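Local coordinates for protein peptide ABC transporter permease (Staphylococcus hominis, PDB 6EXS) that probably transports peptides across the membrane, including a thioalcohol-conjugated dipeptide that is a precursor of human underarm malodour, at residues 63-68 with 445-449; 295-300 with 440-444. All coordinates share one frame; numbering follows the deposited sequence.

Interaction 1 (63-68 with 445-449); sequences MSVYGA and QAING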
loop_
_atom_site.group_PDB
_atom_site.type_symbol
_atom_site.label_atom_id
_atom_site.label_comp_id
_atom_site.label_asym_id
_atom_site.label_seq_id
_atom_site.Cartn_x
_atom_site.Cartn_y
_atom_site.Cartn_z
ATOM N N MET A 63 3.562 10.231 6.668
ATOM C CA MET A 63 3.618 8.785 6.393
ATOM C C MET A 63 2.323 8.237 5.750
ATOM O O MET A 63 2.388 7.525 4.739
ATOM C CB MET A 63 3.970 7.991 7.668
ATOM C CG MET A 63 5.409 8.168 8.114
ATOM S SD MET A 63 6.658 7.515 6.966
ATOM C CE MET A 63 6.606 5.780 7.386
ATOM N N SER A 64 1.154 8.629 6.313
ATOM C CA SER A 64 -0.170 8.213 5.864
ATOM C C SER A 64 -0.585 8.869 4.554
ATOM O O SER A 64 -1.055 8.179 3.659
ATOM C CB SER A 64 -1.199 8.473 6.954
ATOM O OG SER A 64 -1.006 7.552 8.011
ATOM N N VAL A 65 -0.391 10.197 4.435
ATOM C CA VAL A 65 -0.719 10.981 3.238
ATOM C C VAL A 65 0.131 10.487 2.055
ATOM O O VAL A 65 -0.394 10.298 0.950
ATOM C CB VAL A 65 -0.613 12.509 3.512
ATOM C CG1 VAL A 65 -0.720 13.333 2.229
ATOM C CG2 VAL A 65 -1.666 12.955 4.524
ATOM N N TYR A 66 1.416 10.201 2.318
ATOM C CA TYR A 66 2.371 9.659 1.355
ATOM C C TYR A 66 1.867 8.290 0.837
ATOM O O TYR A 66 1.803 8.092 -0.375
ATOM C CB TYR A 66 3.746 9.551 2.041
ATOM C CG TYR A 66 4.940 9.192 1.183
ATOM C CD1 TYR A 66 4.866 9.223 -0.211
ATOM C CD2 TYR A 66 6.148 8.827 1.762
ATOM C CE1 TYR A 66 5.963 8.883 -1.000
ATOM C CE2 TYR A 66 7.254 8.497 0.982
ATOM C CZ TYR A 66 7.158 8.532 -0.395
ATOM O OH TYR A 66 8.267 8.239 -1.141
ATOM N N GLY A 67 1.472 7.401 1.759
ATOM C CA GLY A 67 0.926 6.076 1.471
ATOM C C GLY A 67 -0.365 6.150 0.677
ATOM O O GLY A 67 -0.534 5.409 -0.291
ATOM N N ALA A 68 -1.273 7.085 1.054
ATOM C CA ALA A 68 -2.546 7.341 0.370
ATOM C C ALA A 68 -2.301 7.820 -1.063
ATOM O O ALA A 68 -3.009 7.383 -1.975
ATOM C CB ALA A 68 -3.352 8.386 1.135
ATOM N N GLN A 445 -5.702 5.301 4.431
ATOM C CA GLN A 445 -4.480 6.084 4.615
ATOM C C GLN A 445 -4.748 7.599 4.581
ATOM O O GLN A 445 -4.069 8.357 5.291
ATOM C CB GLN A 445 -3.412 5.677 3.582
ATOM C CG GLN A 445 -2.629 4.409 3.939
ATOM C CD GLN A 445 -1.547 4.661 4.973
ATOM O OE1 GLN A 445 -1.817 5.018 6.131
ATOM N NE2 GLN A 445 -0.298 4.424 4.596
ATOM N N ALA A 446 -5.762 8.028 3.780
ATOM C CA ALA A 446 -6.218 9.424 3.659
ATOM C C ALA A 446 -6.878 9.888 4.954
ATOM O O ALA A 446 -6.646 11.022 5.366
ATOM C CB ALA A 446 -7.188 9.573 2.502
ATOM N N ILE A 447 -7.693 9.018 5.602
ATOM C CA ILE A 447 -8.333 9.306 6.895
ATOM C C ILE A 447 -7.228 9.332 7.981
ATOM O O ILE A 447 -7.212 10.237 8.823
ATOM C CB ILE A 447 -9.478 8.289 7.242
ATOM C CG1 ILE A 447 -10.522 8.091 6.091
ATOM C CG2 ILE A 447 -10.175 8.634 8.551
ATOM C CD1 ILE A 447 -11.175 9.315 5.451
ATOM N N ASN A 448 -6.294 8.354 7.929
ATOM C CA ASN A 448 -5.157 8.234 8.855
ATOM C C ASN A 448 -4.317 9.515 9.006
ATOM O O ASN A 448 -3.894 9.816 10.122
ATOM C CB ASN A 448 -4.268 7.053 8.484
ATOM C CG ASN A 448 -4.816 5.724 8.904
ATOM O OD1 ASN A 448 -5.767 5.644 9.681
ATOM N ND2 ASN A 448 -4.231 4.643 8.388
ATOM N N GLY A 449 -4.123 10.250 7.896
ATOM C CA GLY A 449 -3.373 11.499 7.824
ATOM C C GLY A 449 -3.915 12.603 8.715
ATOM O O GLY A 449 -3.156 13.478 9.146
#
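The carboxamide of Gln445 lies with one face against the backbone of Ser64: Ser64 O lies 3.8 Å from Gln445 CD, almost straight above the amide plane. Over the same face, toward the nitrogen end, Gly67 CA is 3.7 Å from Gln445 NE2, an approach made easy by the lack of a side chain there. At the oxygen end OE1 accepts two weak hydrogen bonds, from Ser64 OG and from Asn448 ND2. Ser64 OG comes in at 3.3 Å from OE1, tilted to the same side of the plane as the Ser64 backbone. Asn448 ND2, one turn on in the same helix as Gln445, comes from a little below the plane, on the side away from Ser64, with a straight N-H...O angle of 174°. The second flat group, the Asn448 carboxamide, uses its other end elsewhere: its oxygen is hydrogen-bonded to Gln304 and to Ser300 of helix 279-302.

Gln445 can lie this way because its chain folds at chi2 (-79°), turning the amide along helix 63-68 instead of straight into it. The rest is close packing of small groups. Ser64 CB sits 3.5 Å from Gly449 N, and Ser64 OG touches Asn448 CB. Ala68 CB rests 3.6 Å from Ala446 N, beside Gln445 CB, while Val65 CG2 brushes Gly449 CA at 4.0 Å. The short helical segments run nearly antiparallel, at 156°, with their axes only 7.4 Å apart.

Helices 56-72 and 430-451 thus meet through serine, glycine and alanine surfaces, and Gln445 is the one long side chain laid between them. Its amide and the Ser64 hydroxyl are buried, OE1 is held by two weak bonds, and Ser64 OG has a further weak partner in Asn307; the close approach of the helices rests on small residues.

Interaction 2 (295-300 with 440-444); sequences GMLFWS and TNASA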
loop_
_atom_site.group_PDB
_atom_site.type_symbol
_atom_site.label_atom_id
_atom_site.label_comp_id
_atom_site.label_asym_id
_atom_site.label_seq_id
_atom_site.Cartn_x
_atom_site.Cartn_y
_atom_site.Cartn_z
ATOM N N GLY A 295 -13.176 -3.153 4.711
ATOM C CA GLY A 295 -11.830 -3.054 4.139
ATOM C C GLY A 295 -11.091 -1.799 4.576
ATOM O O GLY A 295 -9.908 -1.858 4.910
ATOM N N MET A 296 -11.800 -0.660 4.605
ATOM C CA MET A 296 -11.272 0.638 5.020
ATOM C C MET A 296 -10.877 0.611 6.509
ATOM O O MET A 296 -9.775 1.052 6.849
ATOM C CB MET A 296 -12.307 1.741 4.740
ATOM C CG MET A 296 -11.693 3.079 4.446
ATOM S SD MET A 296 -12.875 4.300 3.816
ATOM C CE MET A 296 -13.816 4.653 5.313
ATOM N N LEU A 297 -11.768 0.057 7.381
ATOM C CA LEU A 297 -11.557 -0.090 8.822
ATOM C C LEU A 297 -10.348 -0.985 9.102
ATOM O O LEU A 297 -9.617 -0.736 10.067
ATOM C CB LEU A 297 -12.800 -0.676 9.528
ATOM C CG LEU A 297 -14.069 0.173 9.653
ATOM C CD1 LEU A 297 -15.237 -0.698 10.008
ATOM C CD2 LEU A 297 -13.912 1.293 10.695
ATOM N N PHE A 298 -10.133 -2.023 8.261
ATOM C CA PHE A 298 -8.983 -2.922 8.417
ATOM C C PHE A 298 -7.662 -2.204 8.118
ATOM O O PHE A 298 -6.736 -2.280 8.932
ATOM C CB PHE A 298 -9.100 -4.200 7.551
ATOM C CG PHE A 298 -7.841 -5.023 7.686
ATOM C CD1 PHE A 298 -7.680 -5.903 8.749
ATOM C CD2 PHE A 298 -6.760 -4.816 6.835
ATOM C CE1 PHE A 298 -6.482 -6.579 8.935
ATOM C CE2 PHE A 298 -5.564 -5.494 7.026
ATOM C CZ PHE A 298 -5.429 -6.354 8.083
ATOM N N TRP A 299 -7.559 -1.551 6.928
ATOM C CA TRP A 299 -6.345 -0.850 6.511
ATOM C C TRP A 299 -6.052 0.384 7.344
ATOM O O TRP A 299 -4.888 0.757 7.437
ATOM C CB TRP A 299 -6.334 -0.524 5.012
ATOM C CG TRP A 299 -6.363 -1.737 4.143
ATOM C CD1 TRP A 299 -7.369 -2.116 3.304
ATOM C CD2 TRP A 299 -5.379 -2.778 4.088
ATOM N NE1 TRP A 299 -7.059 -3.312 2.703
ATOM C CE2 TRP A 299 -5.842 -3.742 3.163
ATOM C CE3 TRP A 299 -4.119 -2.961 4.681
ATOM C CZ2 TRP A 299 -5.106 -4.891 2.848
ATOM C CZ3 TRP A 299 -3.392 -4.096 4.376
ATOM C CH2 TRP A 299 -3.888 -5.054 3.477
ATOM N N SER A 300 -7.067 0.991 7.985
ATOM C CA SER A 300 -6.837 2.162 8.851
ATOM C C SER A 300 -5.939 1.748 10.021
ATOM O O SER A 300 -4.885 2.348 10.223
ATOM C CB SER A 300 -8.158 2.756 9.342
ATOM O OG SER A 300 -7.948 3.771 10.311
ATOM N N THR A 440 -9.886 1.054 -0.784
ATOM C CA THR A 440 -10.091 0.676 0.624
ATOM C C THR A 440 -8.815 1.025 1.394
ATOM O O THR A 440 -8.905 1.428 2.547
ATOM C CB THR A 440 -10.492 -0.807 0.818
ATOM O OG1 THR A 440 -9.419 -1.683 0.468
ATOM C CG2 THR A 440 -11.742 -1.194 0.063
ATOM N N ASN A 441 -7.636 0.936 0.723
ATOM C CA ASN A 441 -6.331 1.276 1.295
ATOM C C ASN A 441 -5.989 2.766 1.138
ATOM O O ASN A 441 -5.585 3.399 2.118
ATOM C CB ASN A 441 -5.216 0.372 0.763
ATOM C CG ASN A 441 -3.949 0.486 1.583
ATOM O OD1 ASN A 441 -3.116 1.381 1.379
ATOM N ND2 ASN A 441 -3.806 -0.377 2.570
ATOM N N ALA A 442 -6.178 3.329 -0.076
ATOM C CA ALA A 442 -5.942 4.750 -0.372
ATOM C C ALA A 442 -6.796 5.675 0.523
ATOM O O ALA A 442 -6.272 6.651 1.056
ATOM C CB ALA A 442 -6.215 5.034 -1.839
ATOM N N SER A 443 -8.089 5.340 0.719
ATOM C CA SER A 443 -9.006 6.087 1.587
ATOM C C SER A 443 -8.663 5.924 3.069
ATOM O O SER A 443 -8.700 6.919 3.788
ATOM C CB SER A 443 -10.451 5.675 1.341
ATOM O OG SER A 443 -10.797 5.983 0.007
ATOM N N ALA A 444 -8.334 4.685 3.526
ATOM C CA ALA A 444 -7.954 4.426 4.923
ATOM C C ALA A 444 -6.721 5.244 5.312
ATOM O O ALA A 444 -6.724 5.855 6.371
ATOM C CB ALA A 444 -7.693 2.948 5.143
#
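Trp299 and Asn441 carry the aromatic part of the contact. Asn441 CB stands over the five-membered ring as a CH-pi donor, 4.3 Å from its centroid and nearly along the normal. Asn441 ND2 lies over the same indole face, offset toward the rim and 3.2 Å from Trp299 CD2, with the amide plane turned 67° from the ring. With CG anti to the backbone N (chi1 -166°), Asn441 swings its amide over the indole, and ND2 finds its hydrogen-bond acceptor in Glu303. Phe298 covers the opposite indole face, and Thr440 OG1 is at the ring edge, 3.5 Å from Trp299 CD1, while itself hydrogen-bonded to Trp437 O.

No conventional hydrogen bond joins the two segments. The backbones instead meet in a CA-H...O contact from Met296 CA to Thr440 O, 3.5 Å long and nearly straight at the hydrogen.

Apolar packing centres on Ala444. Its CB sits over the Ser300 N to Met296 O backbone bond, 3.3 Å from Met296 O, with Trp299 CB 3.7 Å away. Met296 runs alongside, placing SD 3.7 Å from Ser443 CB.

Here two transmembrane helices of the Major Facilitator fold, 279-302 and 430-451, cross at 57° with segment axes 8.0 Å apart, near the peptide pocket, to which Gln302 of the former helix contributes.

Helix 430-451 serves both contacts: residues 440-444 face helix 279-302 in interaction 2, and the next turn, 445-449, meets helix 56-72 in interaction 1. The two centres lie about 10 Å apart and are joined directly. Asn448 OD1 is 2.9 Å from Ser300 OG, a probable hydrogen bond, and Ala68 CB packs 3.4 Å from Ala442 O. Glu303, just past helix 279-302, touches Gln445 and Asn448 of interaction 1 and accepts a hydrogen bond from Asn441 ND2 of interaction 2. Neither contact contains a pocket residue, but both lie near the bound conjugated peptide: the side chain of Trp299 is about 6 Å from it and that of Gln445 about 7 Å.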